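PDB 4A26: putative c-1-tetrahydrofolate synthase, cytoplasmic from Leishmania major, which probably interconverts one-carbon forms of tetrahydrofolate, acting both as an NAD(P)-dependent methylenetetrahydrofolate dehydrogenase and as a methenyltetrahydrofolate cyclohydrolase. Local coordinates for residues V65-F70 against E287-A292; A27-L32 against E291-A296; A13-I18 against T281-L286; G39-I44 against E88-D93. All blocks are in the same frame, centred on the assembly; numbering follows the deposited sequence.

Overall arrangement
Helices 11-32 and 279-297 run side by side. Contact 3 joins them early in their courses and contact 2 late, with centres about 18 Å apart. Contact 1 lies between, where helix 279-297 meets the entry to strand 68-74; it is centred about 9 Å from contact 2, and the two touch through Leu-290 CD2 and Leu-29 CD1, 3.7 Å apart. Contact 4 belongs to the three-stranded sheet of the catalytic domain. It reaches contact 1 through backbone bonding of Phe-70 to Leu-40 and Ser-42, and contact 3 through Leu-285 CD2 and Leu-40 CD2 at 3.8 Å. In this family the folate site probably lies in the cleft between the two domains.

Contact 1. Residues V65-F70 against E287-A292; sequences VGMASF and ENTLEA
Met-67 has its CG anti to the carbonyl carbon (chi1 -73°) and an extended chain beyond it, while Leu-290 has its CG anti to the backbone N (chi1 -155°). The extended thioether carries the methyl CE as far as helix 279-297, and the leucine sends its branched end out from its helix toward helix 11-32, leaving CB and the backbone at the meeting point. Met-67 CE thus ends 3.9 Å from Leu-290 N and 4.2 Å from Leu-290 CB. On the neighbouring residue it comes within 4.3 Å of Thr-289 CB. The hydroxyl of that threonine is engaged within its own helix, where OG1 bonds to the carbonyl of Leu-285. Gly-66, at positive phi, closes helix 49-64 in a Schellman motif, and the chain then passes through Met-67 into strand 68-74, paired with strand 39-45. Pro-38 and Leu-286 also touch the methionine, and Leu-22 and Leu-29 of helix 11-32 touch Leu-290. The contact therefore joins the edge of the catalytic-domain sheet to the C-terminal helix. With a methyl group against helix backbone and aliphatic carbon, cohesion here rests on dispersion and burial of apolar surface, not on directional bonding.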
loop_
_atom_site.group_PDB
_atom_site.type_symbol
_atom_site.label_atom_id
_atom_site.label_comp_id
_atom_site.label_asym_id
_atom_site.label_seq_id
_atom_site.Cartn_x
_atom_site.Cartn_y
_atom_site.Cartn_z
ATOM N N VAL A 65 -18.662 -25.907 1.319
ATOM C CA VAL A 65 -18.555 -25.279 2.637
ATOM C C VAL A 65 -19.931 -24.904 3.223
ATOM O O VAL A 65 -20.033 -24.525 4.387
ATOM C CB VAL A 65 -17.622 -24.035 2.557
ATOM C CG1 VAL A 65 -17.771 -23.142 3.772
ATOM C CG2 VAL A 65 -16.176 -24.477 2.393
ATOM N N GLY A 66 -20.985 -25.024 2.421
ATOM C CA GLY A 66 -22.343 -24.742 2.880
ATOM C C GLY A 66 -22.737 -23.278 2.804
ATOM O O GLY A 66 -23.624 -22.831 3.534
ATOM N N MET A 67 -22.080 -22.531 1.919
ATOM C CA MET A 67 -22.429 -21.140 1.666
ATOM C C MET A 67 -23.514 -21.058 0.605
ATOM O O MET A 67 -23.687 -21.984 -0.190
ATOM C CB MET A 67 -21.206 -20.355 1.190
ATOM C CG MET A 67 -20.201 -20.067 2.279
ATOM S SD MET A 67 -18.777 -19.146 1.677
ATOM C CE MET A 67 -17.885 -18.883 3.211
ATOM N N ALA A 68 -24.239 -19.944 0.597
ATOM C CA ALA A 68 -25.181 -19.659 -0.478
ATOM C C ALA A 68 -24.397 -19.103 -1.657
ATOM O O ALA A 68 -23.304 -18.565 -1.487
ATOM C CB ALA A 68 -26.240 -18.667 -0.021
ATOM N N SER A 69 -24.949 -19.248 -2.854
ATOM C CA SER A 69 -24.272 -18.809 -4.064
ATOM C C SER A 69 -25.214 -17.939 -4.881
ATOM O O SER A 69 -26.393 -18.262 -5.014
ATOM C CB SER A 69 -23.830 -20.023 -4.882
ATOM O OG SER A 69 -22.515 -19.850 -5.369
ATOM N N PHE A 70 -24.697 -16.834 -5.414
ATOM C CA PHE A 70 -25.502 -15.915 -6.208
ATOM C C PHE A 70 -24.809 -15.571 -7.516
ATOM O O PHE A 70 -23.933 -14.710 -7.554
ATOM C CB PHE A 70 -25.800 -14.645 -5.415
ATOM C CG PHE A 70 -26.652 -14.880 -4.206
ATOM C CD1 PHE A 70 -28.034 -14.919 -4.310
ATOM C CD2 PHE A 70 -26.070 -15.073 -2.960
ATOM C CE1 PHE A 70 -28.822 -15.141 -3.191
ATOM C CE2 PHE A 70 -26.849 -15.294 -1.839
ATOM C CZ PHE A 70 -28.227 -15.330 -1.955
ATOM N N GLU A 287 -12.816 -17.779 2.698
ATOM C CA GLU A 287 -12.481 -17.273 4.032
ATOM C C GLU A 287 -12.780 -15.782 4.144
ATOM O O GLU A 287 -13.381 -15.332 5.124
ATOM C CB GLU A 287 -11.016 -17.544 4.382
ATOM C CG GLU A 287 -10.685 -17.236 5.838
ATOM C CD GLU A 287 -9.873 -18.327 6.500
ATOM O OE1 GLU A 287 -8.750 -18.610 6.025
ATOM O OE2 GLU A 287 -10.357 -18.901 7.502
ATOM N N ASN A 288 -12.355 -15.027 3.134
ATOM C CA ASN A 288 -12.733 -13.628 3.001
ATOM C C ASN A 288 -14.242 -13.460 3.145
ATOM O O ASN A 288 -14.707 -12.593 3.875
ATOM C CB ASN A 288 -12.258 -13.071 1.649
ATOM C CG ASN A 288 -10.817 -12.541 1.690
ATOM O OD1 ASN A 288 -10.056 -12.830 2.617
ATOM N ND2 ASN A 288 -10.445 -11.765 0.674
ATOM N N THR A 289 -15.002 -14.313 2.463
ATOM C CA THR A 289 -16.466 -14.240 2.479
ATOM C C THR A 289 -17.069 -14.652 3.817
ATOM O O THR A 289 -18.151 -14.185 4.173
ATOM C CB THR A 289 -17.082 -15.120 1.383
ATOM O OG1 THR A 289 -16.402 -14.892 0.145
ATOM C CG2 THR A 289 -18.563 -14.802 1.210
ATOM N N LEU A 290 -16.388 -15.534 4.548
ATOM C CA LEU A 290 -16.823 -15.898 5.897
ATOM C C LEU A 290 -16.689 -14.681 6.809
ATOM O O LEU A 290 -17.648 -14.297 7.471
ATOM C CB LEU A 290 -16.005 -17.070 6.456
ATOM C CG LEU A 290 -16.652 -17.950 7.539
ATOM C CD1 LEU A 290 -15.580 -18.759 8.255
ATOM C CD2 LEU A 290 -17.449 -17.152 8.541
ATOM N N GLU A 291 -15.498 -14.079 6.823
ATOM C CA GLU A 291 -15.225 -12.882 7.628
ATOM C C GLU A 291 -16.244 -11.773 7.385
ATOM O O GLU A 291 -16.633 -11.079 8.322
ATOM C CB GLU A 291 -13.810 -12.348 7.367
ATOM C CG GLU A 291 -12.722 -13.026 8.199
ATOM C CD GLU A 291 -11.306 -12.560 7.839
ATOM O OE1 GLU A 291 -11.137 -11.391 7.401
ATOM O OE2 GLU A 291 -10.362 -13.375 8.003
ATOM N N ALA A 292 -16.668 -11.611 6.133
ATOM C CA ALA A 292 -17.703 -10.633 5.786
ATOM C C ALA A 292 -19.028 -10.977 6.457
ATOM O O ALA A 292 -19.674 -10.111 7.039
ATOM C CB ALA A 292 -17.886 -10.565 4.279
#

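Contact 2. Residues A27-L32 against E291-A296; sequences AALREL and EAFKAA
Residues 27-32, bearing Leu-29, and residues 291-296, bearing Phe-293 and Lys-294, are both helical and run in the same general sense, with their closest CA atoms, those of Leu-29 and Lys-294, 8.5 Å apart. They are late turns of helices 11-32 and 279-297, the pair of long helices that bridges the two domains, as in other methylenetetrahydrofolate dehydrogenase/cyclohydrolases. A separation of this size means that side chains, not backbones, fill the interface. Leu-29 and Phe-293 both start toward the opposite helix and overlap side by side, each reaching past the other. The phenylalanine has CG anti to its backbone N (chi1 172°), which extends the ring from its helix and brings its CD2-CE2 side to the leucine. Leu-29 CD1 lies 3.8 Å from Phe-293 CE2 and 4.0 Å from Phe-293 CD2, approaching the ring obliquely, and Leu-29 CB is 4.1 Å from the same CE2. The ring also meets His-97 edge-to-face and touches Pro-38, which places it between the helix pair and the loops at this end of the catalytic domain. Lys-294 contributes the aliphatic part of its chain, whereas its ammonium bonds to the carbonyl of Ser-300 at the chain's end. Its CD stands 4.4 Å from Leu-29 CD1, the same methyl that meets the phenylalanine ring.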
loop_
_atom_site.group_PDB
_atom_site.type_symbol
_atom_site.label_atom_id
_atom_site.label_comp_id
_atom_site.label_asym_id
_atom_site.label_seq_id
_atom_site.Cartn_x
_atom_site.Cartn_y
_atom_site.Cartn_z
ATOM N N ALA A 27 -21.075 -24.162 9.627
ATOM C CA ALA A 27 -22.067 -25.023 10.282
ATOM C C ALA A 27 -22.303 -24.614 11.735
ATOM O O ALA A 27 -23.406 -24.773 12.256
ATOM C CB ALA A 27 -21.631 -26.479 10.213
ATOM N N ALA A 28 -21.262 -24.105 12.385
ATOM C CA ALA A 28 -21.360 -23.640 13.767
ATOM C C ALA A 28 -22.180 -22.356 13.859
ATOM O O ALA A 28 -22.982 -22.195 14.778
ATOM C CB ALA A 28 -19.967 -23.427 14.363
ATOM N N LEU A 29 -21.975 -21.447 12.905
ATOM C CA LEU A 29 -22.706 -20.176 12.876
ATOM C C LEU A 29 -24.186 -20.356 12.525
ATOM O O LEU A 29 -25.024 -19.559 12.939
ATOM C CB LEU A 29 -22.054 -19.196 11.895
ATOM C CG LEU A 29 -20.643 -18.713 12.245
ATOM C CD1 LEU A 29 -20.039 -17.943 11.076
ATOM C CD2 LEU A 29 -20.647 -17.856 13.504
ATOM N N ARG A 30 -24.502 -21.395 11.757
ATOM C CA ARG A 30 -25.891 -21.708 11.429
ATOM C C ARG A 30 -26.738 -21.947 12.676
ATOM O O ARG A 30 -27.826 -21.391 12.806
ATOM C CB ARG A 30 -25.970 -22.947 10.547
ATOM C CG ARG A 30 -25.771 -22.693 9.073
ATOM C CD ARG A 30 -25.747 -24.014 8.326
ATOM N NE ARG A 30 -26.950 -24.807 8.603
ATOM C CZ ARG A 30 -27.845 -25.195 7.697
ATOM N NH1 ARG A 30 -27.700 -24.913 6.404
ATOM N NH2 ARG A 30 -28.895 -25.903 8.092
ATOM N N GLU A 31 -26.235 -22.784 13.579
ATOM C CA GLU A 31 -26.936 -23.085 14.833
ATOM C C GLU A 31 -27.175 -21.803 15.631
ATOM O O GLU A 31 -28.296 -21.528 16.058
ATOM C CB GLU A 31 -26.135 -24.081 15.688
ATOM C CG GLU A 31 -25.951 -25.465 15.063
ATOM C CD GLU A 31 -27.229 -26.283 15.057
ATOM O OE1 GLU A 31 -27.581 -26.843 16.121
ATOM O OE2 GLU A 31 -27.871 -26.376 13.986
ATOM N N LEU A 32 -26.116 -21.016 15.794
ATOM C CA LEU A 32 -26.153 -19.812 16.618
ATOM C C LEU A 32 -26.971 -18.655 16.036
ATOM O O LEU A 32 -27.386 -17.773 16.785
ATOM C CB LEU A 32 -24.726 -19.322 16.889
ATOM C CG LEU A 32 -23.789 -20.268 17.647
ATOM C CD1 LEU A 32 -22.418 -19.635 17.793
ATOM C CD2 LEU A 32 -24.358 -20.627 19.012
ATOM N N GLU A 291 -15.498 -14.079 6.823
ATOM C CA GLU A 291 -15.225 -12.882 7.628
ATOM C C GLU A 291 -16.244 -11.773 7.385
ATOM O O GLU A 291 -16.633 -11.079 8.322
ATOM C CB GLU A 291 -13.810 -12.348 7.367
ATOM C CG GLU A 291 -12.722 -13.026 8.199
ATOM C CD GLU A 291 -11.306 -12.560 7.839
ATOM O OE1 GLU A 291 -11.137 -11.391 7.401
ATOM O OE2 GLU A 291 -10.362 -13.375 8.003
ATOM N N ALA A 292 -16.668 -11.611 6.133
ATOM C CA ALA A 292 -17.703 -10.633 5.786
ATOM C C ALA A 292 -19.028 -10.977 6.457
ATOM O O ALA A 292 -19.674 -10.111 7.039
ATOM C CB ALA A 292 -17.886 -10.565 4.279
ATOM N N PHE A 293 -19.423 -12.244 6.360
ATOM C CA PHE A 293 -20.636 -12.752 7.006
ATOM C C PHE A 293 -20.505 -12.703 8.526
ATOM O O PHE A 293 -21.466 -12.404 9.232
ATOM C CB PHE A 293 -20.914 -14.182 6.529
ATOM C CG PHE A 293 -22.021 -14.880 7.270
ATOM C CD1 PHE A 293 -23.325 -14.431 7.176
ATOM C CD2 PHE A 293 -21.760 -16.002 8.041
ATOM C CE1 PHE A 293 -24.351 -15.074 7.843
ATOM C CE2 PHE A 293 -22.781 -16.653 8.710
ATOM C CZ PHE A 293 -24.080 -16.188 8.610
ATOM N N LYS A 294 -19.305 -12.988 9.017
ATOM C CA LYS A 294 -19.010 -12.912 10.446
ATOM C C LYS A 294 -19.074 -11.450 10.896
ATOM O O LYS A 294 -19.620 -11.144 11.954
ATOM C CB LYS A 294 -17.632 -13.525 10.731
ATOM C CG LYS A 294 -17.497 -14.218 12.078
ATOM C CD LYS A 294 -16.571 -15.442 11.999
ATOM C CE LYS A 294 -15.114 -15.079 11.725
ATOM N NZ LYS A 294 -14.457 -14.449 12.904
ATOM N N ALA A 295 -18.536 -10.553 10.071
ATOM C CA ALA A 295 -18.568 -9.116 10.338
ATOM C C ALA A 295 -19.989 -8.556 10.309
ATOM O O ALA A 295 -20.377 -7.800 11.197
ATOM C CB ALA A 295 -17.700 -8.375 9.331
ATOM N N ALA A 296 -20.758 -8.936 9.290
ATOM C CA ALA A 296 -22.110 -8.402 9.080
ATOM C C ALA A 296 -23.092 -8.783 10.184
ATOM O O ALA A 296 -24.049 -8.057 10.433
ATOM C CB ALA A 296 -22.651 -8.851 7.728
#

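Contact 3. Residues A13-I18 against T281-L286; sequences AIAAAI and TIAMLL
Ala-15, Ile-18 and Ala-283, which carry this contact, have no flat group in their side chains, so it has neither a ring face nor a ring edge; methyl groups meet instead. The CB of Ala-283 points toward helix 11-32 and is approached by residues one turn apart there. Ala-15 CB lies 4.3 Å from Ala-283 CB, and Ile-18 CG2 lies 4.2 Å from that same methyl. The CA atoms of Ala-15 and Ala-283 are 6.0 Å apart, consistent with small residues on both sides letting the two backbones come close. The isoleucine has CG1 anti to its carbonyl carbon (chi1 -76°), which sets CG2 toward Ala-283 and carries CD1 toward Met-284. The methionine chain bends so that Met-284 CE lies about 4.5 Å from Ile-18 CD1, a loose approach at the margin of the contact. Arg-158 of helix 147-159 and Met-280 also touch Ile-18. Helix 11-32 follows strand 7-8, which borders the sheet of the nucleotide-binding domain, and here it packs on the start of helix 279-297. This alanine-mediated packing of two helices in the same general sense belongs to the helical link between the domains, as in this dehydrogenase/cyclohydrolase family.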
loop_
_atom_site.group_PDB
_atom_site.type_symbol
_atom_site.label_atom_id
_atom_site.label_comp_id
_atom_site.label_asym_id
_atom_site.label_seq_id
_atom_site.Cartn_x
_atom_site.Cartn_y
_atom_site.Cartn_z
ATOM N N ALA A 13 -3.416 -29.670 -0.543
ATOM C CA ALA A 13 -3.827 -30.285 0.717
ATOM C C ALA A 13 -4.205 -29.218 1.752
ATOM O O ALA A 13 -5.257 -29.306 2.386
ATOM C CB ALA A 13 -2.713 -31.177 1.251
ATOM N N ILE A 14 -3.346 -28.212 1.906
ATOM C CA ILE A 14 -3.578 -27.129 2.864
ATOM C C ILE A 14 -4.932 -26.469 2.606
ATOM O O ILE A 14 -5.709 -26.255 3.532
ATOM C CB ILE A 14 -2.444 -26.070 2.815
ATOM C CG1 ILE A 14 -1.146 -26.650 3.374
ATOM C CG2 ILE A 14 -2.816 -24.836 3.619
ATOM C CD1 ILE A 14 0.061 -25.804 3.094
ATOM N N ALA A 15 -5.207 -26.164 1.341
ATOM C CA ALA A 15 -6.500 -25.615 0.930
ATOM C C ALA A 15 -7.653 -26.557 1.284
ATOM O O ALA A 15 -8.713 -26.112 1.722
ATOM C CB ALA A 15 -6.494 -25.326 -0.571
ATOM N N ALA A 16 -7.433 -27.854 1.088
ATOM C CA ALA A 16 -8.422 -28.874 1.435
ATOM C C ALA A 16 -8.739 -28.842 2.925
ATOM O O ALA A 16 -9.904 -28.902 3.316
ATOM C CB ALA A 16 -7.926 -30.253 1.033
ATOM N N ALA A 17 -7.696 -28.741 3.748
ATOM C CA ALA A 17 -7.860 -28.612 5.193
ATOM C C ALA A 17 -8.653 -27.355 5.547
ATOM O O ALA A 17 -9.506 -27.386 6.436
ATOM C CB ALA A 17 -6.506 -28.582 5.878
ATOM N N ILE A 18 -8.366 -26.257 4.849
ATOM C CA ILE A 18 -9.044 -24.987 5.090
ATOM C C ILE A 18 -10.526 -25.054 4.714
ATOM O O ILE A 18 -11.375 -24.576 5.467
ATOM C CB ILE A 18 -8.351 -23.822 4.348
ATOM C CG1 ILE A 18 -7.063 -23.437 5.081
ATOM C CG2 ILE A 18 -9.268 -22.612 4.260
ATOM C CD1 ILE A 18 -6.167 -22.505 4.308
ATOM N N THR A 281 -6.249 -19.839 -3.575
ATOM C CA THR A 281 -6.903 -18.588 -3.961
ATOM C C THR A 281 -8.409 -18.659 -3.752
ATOM O O THR A 281 -8.992 -17.770 -3.127
ATOM C CB THR A 281 -6.614 -18.239 -5.443
ATOM O OG1 THR A 281 -5.201 -18.101 -5.636
ATOM C CG2 THR A 281 -7.311 -16.944 -5.849
ATOM N N ILE A 282 -9.028 -19.722 -4.270
ATOM C CA ILE A 282 -10.468 -19.947 -4.101
ATOM C C ILE A 282 -10.833 -20.182 -2.638
ATOM O O ILE A 282 -11.891 -19.748 -2.183
ATOM C CB ILE A 282 -10.968 -21.136 -4.964
ATOM C CG1 ILE A 282 -11.019 -20.728 -6.438
ATOM C CG2 ILE A 282 -12.353 -21.600 -4.520
ATOM C CD1 ILE A 282 -11.482 -21.829 -7.361
ATOM N N ALA A 283 -9.959 -20.867 -1.905
ATOM C CA ALA A 283 -10.167 -21.100 -0.473
ATOM C C ALA A 283 -10.138 -19.778 0.287
ATOM O O ALA A 283 -11.005 -19.502 1.124
ATOM C CB ALA A 283 -9.111 -22.036 0.066
ATOM N N MET A 284 -9.133 -18.965 -0.025
ATOM C CA MET A 284 -9.010 -17.616 0.528
ATOM C C MET A 284 -10.195 -16.709 0.179
ATOM O O MET A 284 -10.567 -15.843 0.974
ATOM C CB MET A 284 -7.697 -16.974 0.065
ATOM C CG MET A 284 -6.750 -16.584 1.181
ATOM S SD MET A 284 -6.116 -17.883 2.260
ATOM C CE MET A 284 -7.533 -18.315 3.255
ATOM N N LEU A 285 -10.784 -16.904 -0.998
ATOM C CA LEU A 285 -12.004 -16.179 -1.367
ATOM C C LEU A 285 -13.170 -16.564 -0.462
ATOM O O LEU A 285 -13.992 -15.718 -0.119
ATOM C CB LEU A 285 -12.375 -16.430 -2.832
ATOM C CG LEU A 285 -13.725 -15.888 -3.295
ATOM C CD1 LEU A 285 -13.779 -14.381 -3.138
ATOM C CD2 LEU A 285 -13.993 -16.296 -4.736
ATOM N N LEU A 286 -13.245 -17.836 -0.078
ATOM C CA LEU A 286 -14.298 -18.295 0.832
ATOM C C LEU A 286 -14.072 -17.784 2.255
ATOM O O LEU A 286 -15.024 -17.395 2.934
ATOM C CB LEU A 286 -14.406 -19.820 0.831
ATOM C CG LEU A 286 -14.945 -20.466 -0.446
ATOM C CD1 LEU A 286 -14.936 -21.988 -0.315
ATOM C CD2 LEU A 286 -16.345 -19.969 -0.751
#

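Contact 4. Residues G39-I44 against E88-D93; sequences GLASII and EKLNND
Leu-90 reaches from helix 80-91 onto Ala-41 and Ile-43 of strand 39-45, in the beta-alpha-beta crossover of the catalytic domain: the helix leads from strand 68-74 to strand 98-101 and packs over the strand that lies between them. Leu-90 CA is 7.4 Å from Ala-41 CA, the nearest such pair. From CB, which points toward the strand, the chain runs to CG, placed anti to the carbonyl carbon (chi1 -63°); neither atom has a partner on the strand segment within 4.2 Å, and the two branches do the touching. CD1 settles on Ile-43, 3.5 Å from both Ile-43 CG1 and Ile-43 CD1, the isoleucine and leucine overlapping side by side as they extend in opposing directions. CD2 turns to the alanine and lies 3.9 Å from Ala-41 CB, which CD1 also approaches to 4.1 Å. One leucine thus spans two strand residues that face the same side of the sheet, while Ser-42 between them points away and bonds to His-59. Ile-99 of the next strand also touches Leu-90.

Beyond this apolar patch, the helix end is tied up by polar groups. Lys-122 NZ bonds to the carbonyls of Leu-90 and Asn-91, and the amide of Asn-91 is also held by Lys-117 and His-119. Glu-88 receives two amides on its separate oxygens. Asn-92 ND2 meets OE2 of Glu-88 at 3.2 Å on its anti side but 34° out of the carboxylate plane, whereas Asn-91 ND2 approaches OE1 of Glu-88 from above that plane, at 3.3 Å with an N-H...O angle of 159°.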
loop_
_atom_site.group_PDB
_atom_site.type_symbol
_atom_site.label_atom_id
_atom_site.label_comp_id
_atom_site.label_asym_id
_atom_site.label_seq_id
_atom_site.Cartn_x
_atom_site.Cartn_y
_atom_site.Cartn_z
ATOM N N GLY A 39 -23.179 -15.650 1.761
ATOM C CA GLY A 39 -23.497 -15.644 0.347
ATOM C C GLY A 39 -22.340 -15.054 -0.428
ATOM O O GLY A 39 -21.907 -13.938 -0.150
ATOM N N LEU A 40 -21.821 -15.821 -1.380
ATOM C CA LEU A 40 -20.856 -15.316 -2.339
ATOM C C LEU A 40 -21.588 -15.041 -3.640
ATOM O O LEU A 40 -22.161 -15.949 -4.241
ATOM C CB LEU A 40 -19.744 -16.336 -2.576
ATOM C CG LEU A 40 -18.633 -15.888 -3.522
ATOM C CD1 LEU A 40 -18.018 -14.569 -3.052
ATOM C CD2 LEU A 40 -17.577 -16.971 -3.636
ATOM N N ALA A 41 -21.577 -13.779 -4.059
ATOM C CA ALA A 41 -22.225 -13.363 -5.289
ATOM C C ALA A 41 -21.179 -13.075 -6.351
ATOM O O ALA A 41 -20.109 -12.552 -6.049
ATOM C CB ALA A 41 -23.072 -12.129 -5.044
ATOM N N SER A 42 -21.490 -13.426 -7.594
ATOM C CA SER A 42 -20.629 -13.092 -8.721
ATOM C C SER A 42 -21.443 -12.456 -9.839
ATOM O O SER A 42 -22.633 -12.738 -9.989
ATOM C CB SER A 42 -19.897 -14.334 -9.242
ATOM O OG SER A 42 -20.812 -15.321 -9.671
ATOM N N ILE A 43 -20.792 -11.587 -10.607
ATOM C CA ILE A 43 -21.377 -11.035 -11.816
ATOM C C ILE A 43 -20.467 -11.385 -12.986
ATOM O O ILE A 43 -19.273 -11.110 -12.954
ATOM C CB ILE A 43 -21.560 -9.505 -11.724
ATOM C CG1 ILE A 43 -22.512 -9.147 -10.583
ATOM C CG2 ILE A 43 -22.123 -8.964 -13.021
ATOM C CD1 ILE A 43 -22.645 -7.658 -10.333
ATOM N N ILE A 44 -21.040 -12.021 -14.001
ATOM C CA ILE A 44 -20.331 -12.315 -15.238
ATOM C C ILE A 44 -21.129 -11.704 -16.384
ATOM O O ILE A 44 -22.361 -11.773 -16.399
ATOM C CB ILE A 44 -20.128 -13.839 -15.448
ATOM C CG1 ILE A 44 -19.225 -14.102 -16.655
ATOM C CG2 ILE A 44 -21.462 -14.553 -15.625
ATOM C CD1 ILE A 44 -19.004 -15.575 -16.937
ATOM N N GLU A 88 -25.256 -2.725 -7.587
ATOM C CA GLU A 88 -25.933 -2.034 -6.483
ATOM C C GLU A 88 -26.991 -2.924 -5.820
ATOM O O GLU A 88 -27.158 -2.889 -4.600
ATOM C CB GLU A 88 -26.577 -0.728 -6.973
ATOM C CG GLU A 88 -27.120 0.177 -5.857
ATOM C CD GLU A 88 -26.034 0.715 -4.926
ATOM O OE1 GLU A 88 -24.851 0.778 -5.334
ATOM O OE2 GLU A 88 -26.370 1.089 -3.782
ATOM N N LYS A 89 -27.705 -3.714 -6.619
ATOM C CA LYS A 89 -28.687 -4.648 -6.076
ATOM C C LYS A 89 -28.011 -5.619 -5.105
ATOM O O LYS A 89 -28.530 -5.885 -4.019
ATOM C CB LYS A 89 -29.386 -5.424 -7.197
ATOM N N LEU A 90 -26.847 -6.128 -5.501
ATOM C CA LEU A 90 -26.068 -7.029 -4.649
ATOM C C LEU A 90 -25.521 -6.310 -3.414
ATOM O O LEU A 90 -25.465 -6.905 -2.340
ATOM C CB LEU A 90 -24.928 -7.689 -5.443
ATOM C CG LEU A 90 -25.360 -8.595 -6.605
ATOM C CD1 LEU A 90 -24.171 -8.980 -7.476
ATOM C CD2 LEU A 90 -26.081 -9.830 -6.099
ATOM N N ASN A 91 -25.133 -5.040 -3.558
ATOM C CA ASN A 91 -24.708 -4.239 -2.406
ATOM C C ASN A 91 -25.802 -4.198 -1.349
ATOM O O ASN A 91 -25.539 -4.406 -0.169
ATOM C CB ASN A 91 -24.353 -2.800 -2.808
ATOM C CG ASN A 91 -23.009 -2.687 -3.508
ATOM O OD1 ASN A 91 -22.083 -3.452 -3.243
ATOM N ND2 ASN A 91 -22.893 -1.703 -4.394
ATOM N N ASN A 92 -27.031 -3.948 -1.795
ATOM C CA ASN A 92 -28.186 -3.830 -0.902
ATOM C C ASN A 92 -28.901 -5.161 -0.623
ATOM O O ASN A 92 -30.001 -5.162 -0.067
ATOM C CB ASN A 92 -29.188 -2.818 -1.478
ATOM C CG ASN A 92 -28.580 -1.440 -1.668
ATOM O OD1 ASN A 92 -28.029 -0.858 -0.734
ATOM N ND2 ASN A 92 -28.679 -0.910 -2.881
ATOM N N ASP A 93 -28.279 -6.278 -1.007
ATOM C CA ASP A 93 -28.816 -7.615 -0.739
ATOM C C ASP A 93 -28.128 -8.200 0.502
ATOM O O ASP A 93 -26.961 -8.586 0.439
ATOM C CB ASP A 93 -28.593 -8.523 -1.955
ATOM C CG ASP A 93 -29.294 -9.870 -1.834
ATOM O OD1 ASP A 93 -29.775 -10.225 -0.739
ATOM O OD2 ASP A 93 -29.369 -10.584 -2.852
#